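Local coordinates for putative mandelate racemase (Bordetella bronchiseptica, PDB 3OZY), which is of unknown function but belongs to the enolase superfamily, binds magnesium and probably acts on a sugar diacid or similar carboxylate, at residues 54-59 against 255-260; 113-118 against 283-288; 314-319 against 326-331; 339-344 against 367-372. One frame throughout, in Å; residues are numbered along the deposited sequence.

Contact 1 (54-59 against 255-260)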
loop_
_atom_site.group_PDB
_atom_site.type_symbol
_atom_site.label_atom_id
_atom_site.label_comp_id
_atom_site.label_asym_id
_atom_site.label_seq_id
_atom_site.Cartn_x
_atom_site.Cartn_y
_atom_site.Cartn_z
ATOM N N GLY A 54 -13.193 -5.684 -1.200
ATOM C CA GLY A 54 -13.008 -6.074 0.189
ATOM C C GLY A 54 -12.353 -7.440 0.224
ATOM O O GLY A 54 -12.166 -8.058 -0.818
ATOM N N PRO A 55 -12.000 -7.934 1.414
ATOM C CA PRO A 55 -12.191 -7.260 2.699
ATOM C C PRO A 55 -11.153 -6.166 2.941
ATOM O O PRO A 55 -9.939 -6.384 2.839
ATOM C CB PRO A 55 -12.025 -8.396 3.717
ATOM C CG PRO A 55 -11.132 -9.395 3.020
ATOM C CD PRO A 55 -11.464 -9.300 1.558
ATOM N N TYR A 56 -11.668 -4.983 3.248
ATOM C CA TYR A 56 -10.886 -3.867 3.768
ATOM C C TYR A 56 -11.793 -3.213 4.800
ATOM O O TYR A 56 -13.008 -3.100 4.571
ATOM C CB TYR A 56 -10.612 -2.813 2.693
ATOM C CG TYR A 56 -9.919 -3.257 1.424
ATOM C CD1 TYR A 56 -8.559 -3.535 1.406
ATOM C CD2 TYR A 56 -10.613 -3.306 0.226
ATOM C CE1 TYR A 56 -7.913 -3.903 0.227
ATOM C CE2 TYR A 56 -9.987 -3.669 -0.948
ATOM C CZ TYR A 56 -8.631 -3.955 -0.946
ATOM O OH TYR A 56 -8.001 -4.311 -2.128
ATOM N N ASP A 57 -11.220 -2.748 5.907
ATOM C CA ASP A 57 -12.026 -2.116 6.952
ATOM C C ASP A 57 -12.942 -1.034 6.383
ATOM O O ASP A 57 -12.496 -0.148 5.651
ATOM C CB ASP A 57 -11.135 -1.510 8.027
ATOM C CG ASP A 57 -11.937 -0.940 9.170
ATOM O OD1 ASP A 57 -12.328 -1.722 10.061
ATOM O OD2 ASP A 57 -12.202 0.285 9.161
ATOM N N LEU A 58 -14.224 -1.094 6.735
ATOM C CA LEU A 58 -15.204 -0.207 6.121
ATOM C C LEU A 58 -15.024 1.250 6.539
ATOM O O LEU A 58 -15.275 2.141 5.731
ATOM C CB LEU A 58 -16.637 -0.662 6.407
ATOM C CG LEU A 58 -17.054 -2.009 5.821
ATOM C CD1 LEU A 58 -18.555 -2.204 6.044
ATOM C CD2 LEU A 58 -16.722 -2.113 4.336
ATOM N N ALA A 59 -14.611 1.491 7.783
ATOM C CA ALA A 59 -14.379 2.866 8.235
ATOM C C ALA A 59 -13.160 3.467 7.534
ATOM O O ALA A 59 -13.183 4.635 7.135
ATOM C CB ALA A 59 -14.224 2.924 9.742
ATOM N N ASN A 255 -4.010 -8.886 -4.944
ATOM C CA ASN A 255 -3.344 -8.142 -3.884
ATOM C C ASN A 255 -2.150 -7.319 -4.362
ATOM O O ASN A 255 -1.359 -6.833 -3.557
ATOM C CB ASN A 255 -2.995 -9.079 -2.722
ATOM C CG ASN A 255 -4.231 -9.507 -1.962
ATOM O OD1 ASN A 255 -5.024 -8.664 -1.533
ATOM N ND2 ASN A 255 -4.424 -10.811 -1.819
ATOM N N LEU A 256 -2.059 -7.151 -5.680
ATOM C CA LEU A 256 -1.079 -6.274 -6.321
ATOM C C LEU A 256 -1.816 -5.069 -6.871
ATOM O O LEU A 256 -2.950 -5.181 -7.326
ATOM C CB LEU A 256 -0.374 -7.009 -7.459
ATOM C CG LEU A 256 0.482 -8.192 -7.037
ATOM C CD1 LEU A 256 0.910 -8.956 -8.279
ATOM C CD2 LEU A 256 1.688 -7.712 -6.249
ATOM N N TYR A 257 -1.170 -3.909 -6.824
ATOM C CA TYR A 257 -1.839 -2.644 -7.104
ATOM C C TYR A 257 -1.157 -1.840 -8.200
ATOM O O TYR A 257 0.066 -1.662 -8.181
ATOM C CB TYR A 257 -1.906 -1.805 -5.824
ATOM C CG TYR A 257 -2.779 -2.437 -4.764
ATOM C CD1 TYR A 257 -4.137 -2.131 -4.684
ATOM C CD2 TYR A 257 -2.257 -3.348 -3.844
ATOM C CE1 TYR A 257 -4.944 -2.715 -3.729
ATOM C CE2 TYR A 257 -3.068 -3.945 -2.883
ATOM C CZ TYR A 257 -4.410 -3.617 -2.831
ATOM O OH TYR A 257 -5.249 -4.185 -1.891
ATOM N N THR A 258 -1.974 -1.320 -9.116
ATOM C CA THR A 258 -1.559 -0.498 -10.263
ATOM C C THR A 258 -0.786 -1.288 -11.304
ATOM O O THR A 258 -0.275 -2.385 -11.046
ATOM C CB THR A 258 -0.725 0.770 -9.891
ATOM O OG1 THR A 258 0.653 0.414 -9.704
ATOM C CG2 THR A 258 -1.290 1.487 -8.663
ATOM N N ARG A 259 -0.674 -0.693 -12.485
ATOM C CA ARG A 259 0.089 -1.311 -13.555
ATOM C C ARG A 259 1.565 -1.473 -13.181
ATOM O O ARG A 259 2.264 -2.298 -13.772
ATOM C CB ARG A 259 -0.033 -0.488 -14.835
ATOM C CG ARG A 259 0.741 0.810 -14.820
ATOM C CD ARG A 259 0.339 1.660 -16.014
ATOM N NE ARG A 259 -0.987 2.251 -15.831
ATOM C CZ ARG A 259 -1.631 2.949 -16.763
ATOM N NH1 ARG A 259 -1.097 3.119 -17.966
ATOM N NH2 ARG A 259 -2.819 3.464 -16.495
ATOM N N ASN A 260 2.039 -0.695 -12.210
ATOM C CA ASN A 260 3.447 -0.771 -11.819
ATOM C C ASN A 260 3.812 -2.126 -11.226
ATOM O O ASN A 260 4.896 -2.656 -11.474
ATOM C CB ASN A 260 3.774 0.333 -10.817
ATOM C CG ASN A 260 3.422 1.698 -11.337
ATOM O OD1 ASN A 260 2.541 2.386 -10.801
ATOM N ND2 ASN A 260 4.091 2.098 -12.398
#

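Contact 2 (113-118 against 283-288)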
loop_
_atom_site.group_PDB
_atom_site.type_symbol
_atom_site.label_atom_id
_atom_site.label_comp_id
_atom_site.label_asym_id
_atom_site.label_seq_id
_atom_site.Cartn_x
_atom_site.Cartn_y
_atom_site.Cartn_z
ATOM N N ALA A 113 -17.350 4.354 -10.119
ATOM C CA ALA A 113 -18.524 5.226 -10.052
ATOM C C ALA A 113 -18.498 6.289 -11.153
ATOM O O ALA A 113 -19.540 6.619 -11.723
ATOM C CB ALA A 113 -18.653 5.863 -8.668
ATOM N N LEU A 114 -17.316 6.822 -11.463
ATOM C CA LEU A 114 -17.213 7.809 -12.533
ATOM C C LEU A 114 -17.550 7.190 -13.889
ATOM O O LEU A 114 -18.185 7.824 -14.721
ATOM C CB LEU A 114 -15.827 8.450 -12.561
ATOM C CG LEU A 114 -15.498 9.331 -11.355
ATOM C CD1 LEU A 114 -14.072 9.837 -11.430
ATOM C CD2 LEU A 114 -16.474 10.508 -11.265
ATOM N N TRP A 115 -17.128 5.947 -14.116
ATOM C CA TRP A 115 -17.465 5.260 -15.359
ATOM C C TRP A 115 -18.961 4.944 -15.432
ATOM O O TRP A 115 -19.576 5.046 -16.498
ATOM C CB TRP A 115 -16.617 3.990 -15.537
ATOM C CG TRP A 115 -15.263 4.262 -16.122
ATOM C CD1 TRP A 115 -14.069 4.382 -15.453
ATOM C CD2 TRP A 115 -14.967 4.452 -17.505
ATOM N NE1 TRP A 115 -13.047 4.636 -16.344
ATOM C CE2 TRP A 115 -13.573 4.671 -17.610
ATOM C CE3 TRP A 115 -15.741 4.446 -18.669
ATOM C CZ2 TRP A 115 -12.944 4.890 -18.838
ATOM C CZ3 TRP A 115 -15.115 4.666 -19.885
ATOM C CH2 TRP A 115 -13.729 4.888 -19.959
ATOM N N ASP A 116 -19.544 4.553 -14.306
ATOM C CA ASP A 116 -20.979 4.307 -14.252
ATOM C C ASP A 116 -21.718 5.599 -14.584
ATOM O O ASP A 116 -22.650 5.609 -15.386
ATOM C CB ASP A 116 -21.367 3.769 -12.867
ATOM C CG ASP A 116 -22.846 3.459 -12.749
ATOM O OD1 ASP A 116 -23.390 2.744 -13.617
ATOM O OD2 ASP A 116 -23.464 3.921 -11.771
ATOM N N LEU A 117 -21.271 6.695 -13.983
ATOM C CA LEU A 117 -21.862 8.008 -14.204
ATOM C C LEU A 117 -21.772 8.381 -15.681
ATOM O O LEU A 117 -22.756 8.805 -16.291
ATOM C CB LEU A 117 -21.154 9.037 -13.320
ATOM C CG LEU A 117 -21.817 10.401 -13.085
ATOM C CD1 LEU A 117 -21.197 11.064 -11.867
ATOM C CD2 LEU A 117 -21.709 11.317 -14.302
ATOM N N LYS A 118 -20.589 8.192 -16.265
ATOM C CA LYS A 118 -20.390 8.490 -17.680
ATOM C C LYS A 118 -21.342 7.682 -18.576
ATOM O O LYS A 118 -21.989 8.235 -19.477
ATOM C CB LYS A 118 -18.924 8.245 -18.073
ATOM C CG LYS A 118 -18.612 8.512 -19.540
ATOM C CD LYS A 118 -17.106 8.358 -19.815
ATOM C CE LYS A 118 -16.289 9.544 -19.294
ATOM N NZ LYS A 118 -16.283 10.694 -20.260
ATOM N N GLY A 283 -9.050 0.894 -10.579
ATOM C CA GLY A 283 -10.274 1.321 -11.244
ATOM C C GLY A 283 -10.455 0.647 -12.586
ATOM O O GLY A 283 -9.593 -0.116 -13.019
ATOM N N ILE A 284 -11.584 0.906 -13.239
ATOM C CA ILE A 284 -11.721 0.545 -14.641
ATOM C C ILE A 284 -10.596 1.198 -15.464
ATOM O O ILE A 284 -9.994 0.560 -16.319
ATOM C CB ILE A 284 -13.115 0.950 -15.155
ATOM C CG1 ILE A 284 -14.152 -0.061 -14.642
ATOM C CG2 ILE A 284 -13.126 1.049 -16.670
ATOM C CD1 ILE A 284 -15.613 0.334 -14.914
ATOM N N THR A 285 -10.293 2.458 -15.177
ATOM C CA THR A 285 -9.233 3.163 -15.897
ATOM C C THR A 285 -7.907 2.396 -15.839
ATOM O O THR A 285 -7.226 2.209 -16.853
ATOM C CB THR A 285 -9.058 4.573 -15.324
ATOM O OG1 THR A 285 -10.319 5.252 -15.382
ATOM C CG2 THR A 285 -8.008 5.364 -16.104
ATOM N N GLU A 286 -7.562 1.923 -14.651
ATOM C CA GLU A 286 -6.292 1.237 -14.463
ATOM C C GLU A 286 -6.326 -0.206 -14.993
ATOM O O GLU A 286 -5.362 -0.672 -15.612
ATOM C CB GLU A 286 -5.883 1.287 -12.990
ATOM C CG GLU A 286 -4.444 0.844 -12.719
ATOM C CD GLU A 286 -3.396 1.818 -13.241
ATOM O OE1 GLU A 286 -3.748 2.872 -13.818
ATOM O OE2 GLU A 286 -2.197 1.512 -13.084
ATOM N N ALA A 287 -7.429 -0.914 -14.774
ATOM C CA ALA A 287 -7.548 -2.274 -15.298
ATOM C C ALA A 287 -7.456 -2.305 -16.823
ATOM O O ALA A 287 -6.893 -3.242 -17.391
ATOM C CB ALA A 287 -8.848 -2.925 -14.829
ATOM N N LEU A 288 -8.007 -1.291 -17.490
ATOM C CA LEU A 288 -7.897 -1.198 -18.943
ATOM C C LEU A 288 -6.436 -1.197 -19.375
ATOM O O LEU A 288 -6.055 -1.882 -20.337
ATOM C CB LEU A 288 -8.568 0.071 -19.465
ATOM C CG LEU A 288 -10.092 0.049 -19.501
ATOM C CD1 LEU A 288 -10.594 1.452 -19.801
ATOM C CD2 LEU A 288 -10.589 -0.944 -20.545
#

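Contact 3 (314-319 against 326-331)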
loop_
_atom_site.group_PDB
_atom_site.type_symbol
_atom_site.label_atom_id
_atom_site.label_comp_id
_atom_site.label_asym_id
_atom_site.label_seq_id
_atom_site.Cartn_x
_atom_site.Cartn_y
_atom_site.Cartn_z
ATOM N N ALA A 314 -18.432 -4.546 -12.854
ATOM C CA ALA A 314 -17.419 -3.626 -13.376
ATOM C C ALA A 314 -16.387 -4.403 -14.183
ATOM O O ALA A 314 -16.046 -4.020 -15.305
ATOM C CB ALA A 314 -16.744 -2.860 -12.250
ATOM N N ASN A 315 -15.874 -5.488 -13.610
ATOM C CA ASN A 315 -14.928 -6.324 -14.346
ATOM C C ASN A 315 -15.544 -6.974 -15.583
ATOM O O ASN A 315 -14.883 -7.103 -16.609
ATOM C CB ASN A 315 -14.307 -7.384 -13.436
ATOM C CG ASN A 315 -13.290 -6.800 -12.490
ATOM O OD1 ASN A 315 -12.209 -6.389 -12.910
ATOM N ND2 ASN A 315 -13.632 -6.742 -11.204
ATOM N N LEU A 316 -16.806 -7.383 -15.495
ATOM C CA LEU A 316 -17.429 -8.083 -16.611
ATOM C C LEU A 316 -17.548 -7.207 -17.862
ATOM O O LEU A 316 -17.391 -7.701 -18.978
ATOM C CB LEU A 316 -18.791 -8.629 -16.193
ATOM C CG LEU A 316 -19.470 -9.530 -17.217
ATOM C CD1 LEU A 316 -18.527 -10.641 -17.684
ATOM C CD2 LEU A 316 -20.742 -10.104 -16.607
ATOM N N HIS A 317 -17.840 -5.921 -17.687
ATOM C CA HIS A 317 -17.855 -5.019 -18.839
ATOM C C HIS A 317 -16.511 -5.048 -19.556
ATOM O O HIS A 317 -16.444 -5.114 -20.788
ATOM C CB HIS A 317 -18.192 -3.585 -18.414
ATOM C CG HIS A 317 -19.649 -3.365 -18.165
ATOM N ND1 HIS A 317 -20.531 -3.049 -19.177
ATOM C CD2 HIS A 317 -20.385 -3.444 -17.031
ATOM C CE1 HIS A 317 -21.749 -2.929 -18.671
ATOM N NE2 HIS A 317 -21.687 -3.168 -17.373
ATOM N N LEU A 318 -15.433 -5.000 -18.778
ATOM C CA LEU A 318 -14.100 -4.991 -19.370
ATOM C C LEU A 318 -13.759 -6.332 -20.002
ATOM O O LEU A 318 -13.215 -6.388 -21.102
ATOM C CB LEU A 318 -13.042 -4.633 -18.332
ATOM C CG LEU A 318 -12.880 -3.140 -18.073
ATOM C CD1 LEU A 318 -14.172 -2.492 -17.570
ATOM C CD2 LEU A 318 -11.744 -2.904 -17.087
ATOM N N VAL A 319 -14.073 -7.416 -19.298
ATOM C CA VAL A 319 -13.782 -8.747 -19.811
ATOM C C VAL A 319 -14.536 -9.014 -21.112
ATOM O O VAL A 319 -13.974 -9.559 -22.066
ATOM C CB VAL A 319 -14.082 -9.820 -18.749
ATOM C CG1 VAL A 319 -14.072 -11.224 -19.346
ATOM C CG2 VAL A 319 -13.076 -9.687 -17.607
ATOM N N ALA A 326 -11.529 -15.931 -21.942
ATOM C CA ALA A 326 -12.384 -15.699 -20.784
ATOM C C ALA A 326 -12.227 -16.778 -19.717
ATOM O O ALA A 326 -12.285 -17.969 -20.021
ATOM C CB ALA A 326 -13.843 -15.608 -21.218
ATOM N N MET A 327 -12.031 -16.352 -18.475
ATOM C CA MET A 327 -12.039 -17.262 -17.336
ATOM C C MET A 327 -12.520 -16.405 -16.174
ATOM O O MET A 327 -11.738 -15.963 -15.325
ATOM C CB MET A 327 -10.646 -17.854 -17.092
ATOM C CG MET A 327 -10.591 -18.932 -15.998
ATOM S SD MET A 327 -11.764 -20.293 -16.207
ATOM C CE MET A 327 -10.995 -21.175 -17.563
ATOM N N PHE A 328 -13.822 -16.137 -16.186
ATOM C CA PHE A 328 -14.391 -15.036 -15.424
ATOM C C PHE A 328 -14.864 -15.468 -14.047
ATOM O O PHE A 328 -15.763 -16.302 -13.920
ATOM C CB PHE A 328 -15.558 -14.395 -16.179
ATOM C CG PHE A 328 -16.094 -13.185 -15.488
ATOM C CD1 PHE A 328 -15.381 -12.001 -15.529
ATOM C CD2 PHE A 328 -17.265 -13.234 -14.751
ATOM C CE1 PHE A 328 -15.831 -10.875 -14.873
ATOM C CE2 PHE A 328 -17.725 -12.106 -14.092
ATOM C CZ PHE A 328 -17.005 -10.926 -14.153
ATOM N N GLU A 329 -14.271 -14.882 -13.008
ATOM C CA GLU A 329 -14.561 -15.279 -11.632
ATOM C C GLU A 329 -15.988 -14.936 -11.205
ATOM O O GLU A 329 -16.412 -13.784 -11.294
ATOM C CB GLU A 329 -13.557 -14.636 -10.668
ATOM C CG GLU A 329 -13.774 -15.066 -9.228
ATOM C CD GLU A 329 -12.652 -14.653 -8.296
ATOM O OE1 GLU A 329 -12.045 -13.571 -8.489
ATOM O OE2 GLU A 329 -12.378 -15.406 -7.335
ATOM N N TRP A 330 -16.717 -15.945 -10.727
ATOM C CA TRP A 330 -18.068 -15.738 -10.213
ATOM C C TRP A 330 -18.231 -16.355 -8.825
ATOM O O TRP A 330 -18.279 -17.577 -8.680
ATOM C CB TRP A 330 -19.139 -16.288 -11.174
ATOM C CG TRP A 330 -20.483 -15.724 -10.825
ATOM C CD1 TRP A 330 -21.271 -16.084 -9.770
ATOM C CD2 TRP A 330 -21.165 -14.655 -11.495
ATOM N NE1 TRP A 330 -22.403 -15.302 -9.742
ATOM C CE2 TRP A 330 -22.368 -14.427 -10.797
ATOM C CE3 TRP A 330 -20.886 -13.883 -12.627
ATOM C CZ2 TRP A 330 -23.286 -13.448 -11.187
ATOM C CZ3 TRP A 330 -21.798 -12.918 -13.019
ATOM C CH2 TRP A 330 -22.982 -12.705 -12.295
ATOM N N ASP A 331 -18.337 -15.494 -7.820
ATOM C CA ASP A 331 -18.526 -15.881 -6.418
ATOM C C ASP A 331 -19.805 -16.698 -6.250
ATOM O O ASP A 331 -20.905 -16.174 -6.469
ATOM C CB ASP A 331 -18.633 -14.577 -5.603
ATOM C CG ASP A 331 -18.805 -14.774 -4.098
ATOM O OD1 ASP A 331 -18.995 -15.903 -3.604
ATOM O OD2 ASP A 331 -18.743 -13.734 -3.396
#

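Contact 4 (339-344 against 367-372)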
loop_
_atom_site.group_PDB
_atom_site.type_symbol
_atom_site.label_atom_id
_atom_site.label_comp_id
_atom_site.label_asym_id
_atom_site.label_seq_id
_atom_site.Cartn_x
_atom_site.Cartn_y
_atom_site.Cartn_z
ATOM N N THR A 339 -26.722 -11.180 -4.659
ATOM C CA THR A 339 -28.083 -11.570 -5.034
ATOM C C THR A 339 -29.123 -10.477 -4.832
ATOM O O THR A 339 -30.066 -10.370 -5.613
ATOM C CB THR A 339 -28.556 -12.810 -4.239
ATOM O OG1 THR A 339 -28.489 -12.530 -2.837
ATOM C CG2 THR A 339 -27.693 -14.029 -4.555
ATOM N N ARG A 340 -28.961 -9.669 -3.792
ATOM C CA ARG A 340 -30.035 -8.764 -3.371
ATOM C C ARG A 340 -29.729 -7.273 -3.488
ATOM O O ARG A 340 -30.609 -6.431 -3.286
ATOM C CB ARG A 340 -30.465 -9.103 -1.941
ATOM C CG ARG A 340 -31.186 -10.440 -1.831
ATOM C CD ARG A 340 -31.297 -10.915 -0.387
ATOM N NE ARG A 340 -32.021 -9.965 0.451
ATOM C CZ ARG A 340 -32.046 -10.009 1.779
ATOM N NH1 ARG A 340 -31.388 -10.961 2.427
ATOM N NH2 ARG A 340 -32.727 -9.096 2.461
ATOM N N LEU A 341 -28.487 -6.933 -3.814
ATOM C CA LEU A 341 -28.112 -5.531 -3.934
ATOM C C LEU A 341 -28.630 -4.905 -5.221
ATOM O O LEU A 341 -29.043 -3.741 -5.232
ATOM C CB LEU A 341 -26.590 -5.380 -3.866
ATOM C CG LEU A 341 -26.057 -3.959 -4.028
ATOM C CD1 LEU A 341 -26.585 -3.045 -2.931
ATOM C CD2 LEU A 341 -24.535 -3.965 -4.038
ATOM N N ALA A 342 -28.599 -5.669 -6.307
ATOM C CA ALA A 342 -28.945 -5.128 -7.616
ATOM C C ALA A 342 -29.746 -6.101 -8.468
ATOM O O ALA A 342 -29.816 -7.290 -8.177
ATOM C CB ALA A 342 -27.682 -4.702 -8.355
ATOM N N SER A 343 -30.320 -5.573 -9.541
ATOM C CA SER A 343 -31.200 -6.329 -10.423
ATOM C C SER A 343 -30.469 -7.316 -11.335
ATOM O O SER A 343 -31.104 -8.134 -11.996
ATOM C CB SER A 343 -32.023 -5.359 -11.271
ATOM O OG SER A 343 -31.176 -4.447 -11.961
ATOM N N TYR A 344 -29.142 -7.238 -11.375
ATOM C CA TYR A 344 -28.353 -8.127 -12.228
ATOM C C TYR A 344 -27.970 -9.415 -11.497
ATOM O O TYR A 344 -27.346 -9.362 -10.437
ATOM C CB TYR A 344 -27.103 -7.409 -12.735
ATOM C CG TYR A 344 -26.198 -8.288 -13.561
ATOM C CD1 TYR A 344 -26.581 -8.721 -14.826
ATOM C CD2 TYR A 344 -24.963 -8.692 -13.076
ATOM C CE1 TYR A 344 -25.751 -9.536 -15.583
ATOM C CE2 TYR A 344 -24.131 -9.496 -13.823
ATOM C CZ TYR A 344 -24.526 -9.917 -15.071
ATOM O OH TYR A 344 -23.694 -10.721 -15.810
ATOM N N TRP A 367 -32.245 0.378 -3.304
ATOM C CA TRP A 367 -31.882 1.304 -2.241
ATOM C C TRP A 367 -32.557 0.973 -0.909
ATOM O O TRP A 367 -32.074 1.368 0.148
ATOM C CB TRP A 367 -32.122 2.752 -2.674
ATOM C CG TRP A 367 -31.154 3.187 -3.750
ATOM C CD1 TRP A 367 -31.391 3.248 -5.092
ATOM C CD2 TRP A 367 -29.790 3.595 -3.565
ATOM N NE1 TRP A 367 -30.263 3.680 -5.754
ATOM C CE2 TRP A 367 -29.268 3.898 -4.839
ATOM C CE3 TRP A 367 -28.962 3.732 -2.446
ATOM C CZ2 TRP A 367 -27.958 4.335 -5.026
ATOM C CZ3 TRP A 367 -27.661 4.171 -2.632
ATOM C CH2 TRP A 367 -27.174 4.469 -3.914
ATOM N N ASP A 368 -33.656 0.226 -0.957
ATOM C CA ASP A 368 -34.267 -0.252 0.276
ATOM C C ASP A 368 -33.351 -1.288 0.930
ATOM O O ASP A 368 -33.149 -1.276 2.145
ATOM C CB ASP A 368 -35.658 -0.838 0.012
ATOM C CG ASP A 368 -36.653 0.210 -0.460
ATOM O OD1 ASP A 368 -36.508 1.388 -0.077
ATOM O OD2 ASP A 368 -37.581 -0.151 -1.211
ATOM N N PHE A 369 -32.788 -2.181 0.120
ATOM C CA PHE A 369 -31.819 -3.141 0.630
ATOM C C PHE A 369 -30.624 -2.403 1.246
ATOM O O PHE A 369 -30.193 -2.723 2.349
ATOM C CB PHE A 369 -31.371 -4.108 -0.471
ATOM C CG PHE A 369 -30.246 -5.009 -0.058
ATOM C CD1 PHE A 369 -30.502 -6.242 0.514
ATOM C CD2 PHE A 369 -28.927 -4.611 -0.227
ATOM C CE1 PHE A 369 -29.465 -7.066 0.906
ATOM C CE2 PHE A 369 -27.884 -5.434 0.172
ATOM C CZ PHE A 369 -28.156 -6.660 0.734
ATOM N N VAL A 370 -30.106 -1.401 0.538
ATOM C CA VAL A 370 -28.990 -0.607 1.047
ATOM C C VAL A 370 -29.316 -0.016 2.416
ATOM O O VAL A 370 -28.557 -0.167 3.370
ATOM C CB VAL A 370 -28.608 0.519 0.058
ATOM C CG1 VAL A 370 -27.580 1.460 0.675
ATOM C CG2 VAL A 370 -28.082 -0.084 -1.245
ATOM N N ALA A 371 -30.470 0.638 2.512
ATOM C CA ALA A 371 -30.865 1.280 3.761
ATOM C C ALA A 371 -30.989 0.283 4.916
ATOM O O ALA A 371 -30.716 0.623 6.067
ATOM C CB ALA A 371 -32.166 2.046 3.571
ATOM N N ALA A 372 -31.389 -0.948 4.604
ATOM C CA ALA A 372 -31.609 -1.966 5.635
ATOM C C ALA A 372 -30.351 -2.727 6.056
ATOM O O ALA A 372 -30.406 -3.557 6.959
ATOM C CB ALA A 372 -32.686 -2.952 5.190
#

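Contact 1 (54-59 against 255-260)
The rings of Tyr56 and Tyr257 put no face on each other. Each takes the other's hydroxyl at its edge, close to its own plane, and the two planes are turned about 50° apart. Both CG atoms sit beside the backbone N and anti to the carbonyl carbon, which sends the two rings at each other from opposite directions until the oxygens meet. Tyr56 OH and Tyr257 OH lie 2.8 Å apart in a hydrogen bond that either could donate. Next to it, Tyr56 CE1 comes to 3.4 Å from Tyr257 OH.

The bond joins the two domains of the enolase fold. Tyr56 belongs to the N-terminal domain, just ahead of helix 58-73; Tyr257 follows strand 249-252 and the magnesium ligand Glu254, at the barrel mouth. Ile104 of helix 102-122 packs on Tyr257, and Asn96 of the second subunit on Tyr56. The Tyr56 side chain is about 11 Å from a bound magnesium ion.

Two phenols at this distance need just one shared proton, so whichever hydroxyl accepts still has its own proton to give elsewhere. The bond thus brings two buried phenol oxygens together, with the second proton left for another acceptor.

Contact 2 (113-118 against 283-288)
Thr285 OG1 is gripped by two groups: it accepts the indole N-H of Trp115 and is also hydrogen-bonded to Asp111 OD1, one turn earlier on the helix that carries Trp115. Trp115 NE1 stands 3.0 Å from Thr285 OG1 with an almost straight N-H...O angle of 170°, and the oxygen lies in the plane of the indole, at its edge. Accepting the indole N-H leaves the Thr285 hydroxyl proton for the carboxylate, its probable acceptor, and the in-plane bond, with Ile284 over one face, helps to hold the rotation of the indole.

On that face the CG2 branch of Ile284, anti to the backbone N, makes a CH-pi contact 3.6 Å from the centroid of the Trp115 five-membered ring, just 9° off the normal. The Ile284 CD1 methyl reaches back along the side chain to 3.8 Å from Trp115 CB. This is an interdomain joint between two helices: 102-122 of the N-terminal domain and 284-296, a helix on the outside of the barrel. The axes of segments 113-118 and 284-288 are 98° apart and approach to 11.1 Å. Gly283 is the N-cap residue of the barrel helix. Further out, Leu288 CD1 touches the six-membered part obliquely, 4.3 Å from Trp115 CZ2, while Ile126 and Leu129 of helix 126-129 also pack on the indole.

Contact 3 (314-319 against 326-331)
Leu316 meets the ring of Phe328 almost from its root. Its CB lies 3.6 Å from Phe328 CZ, and CG is still close to that atom at 4.2 Å. CG stands anti to the backbone N (chi1 -173°), and from there CD1 swings over the ring and settles above its centre, 3.8 Å from the Phe328 centroid and 7° off the normal, a clean CH-pi contact. The other methyl, CD2, turns instead to Tyr344.

Val319, one turn on, comes to the ring's edge, with CG2 3.9 Å from Phe328 CD1. Trp330 CE3 also lies at the edge, in the plane of the Phe328 ring. Asn315 brings its backbone C to 4.0 Å from Phe328 CE1, but its amide leads off to Thr311, Asp277 and Ala278.

Helix 309-321 here packs on the strand that follows it, the axes of segment 314-319 and strand 328-331 running nearly antiparallel (157°). That strand runs parallel to 139-146 and so helps close the barrel wall.

The side chains that meet across the contact do so through carbon alone, with some backbone of 315-316 also near the ring. The hold is therefore dispersion plus the C-H to pi attraction of one methyl, while the one buried amide nearby finds its polar partners elsewhere.

Contact 4 (339-344 against 367-372)
Phe369 and Arg340 are brought together by two different choices of chi1. Phe369 holds CG anti to its backbone N (173°), which throws the ring out from helix 367-372, whereas Arg340 keeps CG beside the backbone N and then bends at chi3 (59°), laying its chain across the ring at about a right angle. Arg340 CB touches first, 3.6 Å from Phe369 CE1. Farther along, Phe369 CE1 sits over one face of the guanidinium, off its centre, with Arg340 NE 3.9 Å from that carbon; the flat groups are turned 75° apart, so they do not stack. The backbone of 340-341 covers a face of the ring near its rim: Arg340 O is 3.5 Å from Phe369 CG, with Leu341 N above the same ring.

The loop after strand 328-331 thus meets a short helix late in the chain. Both belong to the barrel domain and lie against the antiparallel sheet of the N-terminal capping domain: Phe369 packs on Thr15 and Val370 on Leu13 in strand 5-16, while Leu341 packs on Met35 in strand 32-42. Backbone bonds from Leu341 to Asp366 and from Ser343 to Glu364 tie the loop to the chain leading into the helix.

On the buried side, Leu341 CD1 touches two residues of that helix, 3.9 Å from Phe369 CD2 and 3.7 Å from Val370 CG2. His373 stacks its ring with Phe369.

In the fold
Contacts 1 and 2 alternate along the chain and both join the N-terminal domain to the barrel; their centres are 16 Å apart, and the Arg259-Glu286 salt bridge connects helices 258-267 and 284-296 directly. Contact 3 follows in sequence, inside the barrel domain, its centre 15 Å from that of contact 2, and meets it where Leu318 packs on Ile284, Ala287 and Leu288. Contact 4 comes last, its centre 21 Å from that of contact 3, linked to it by Tyr344, which touches Leu316 and Trp330. Three touches thus chain the four sites, from the barrel mouth, near the metal site, through neighbouring barrel helices, to the late helix that lies on the N-terminal sheet.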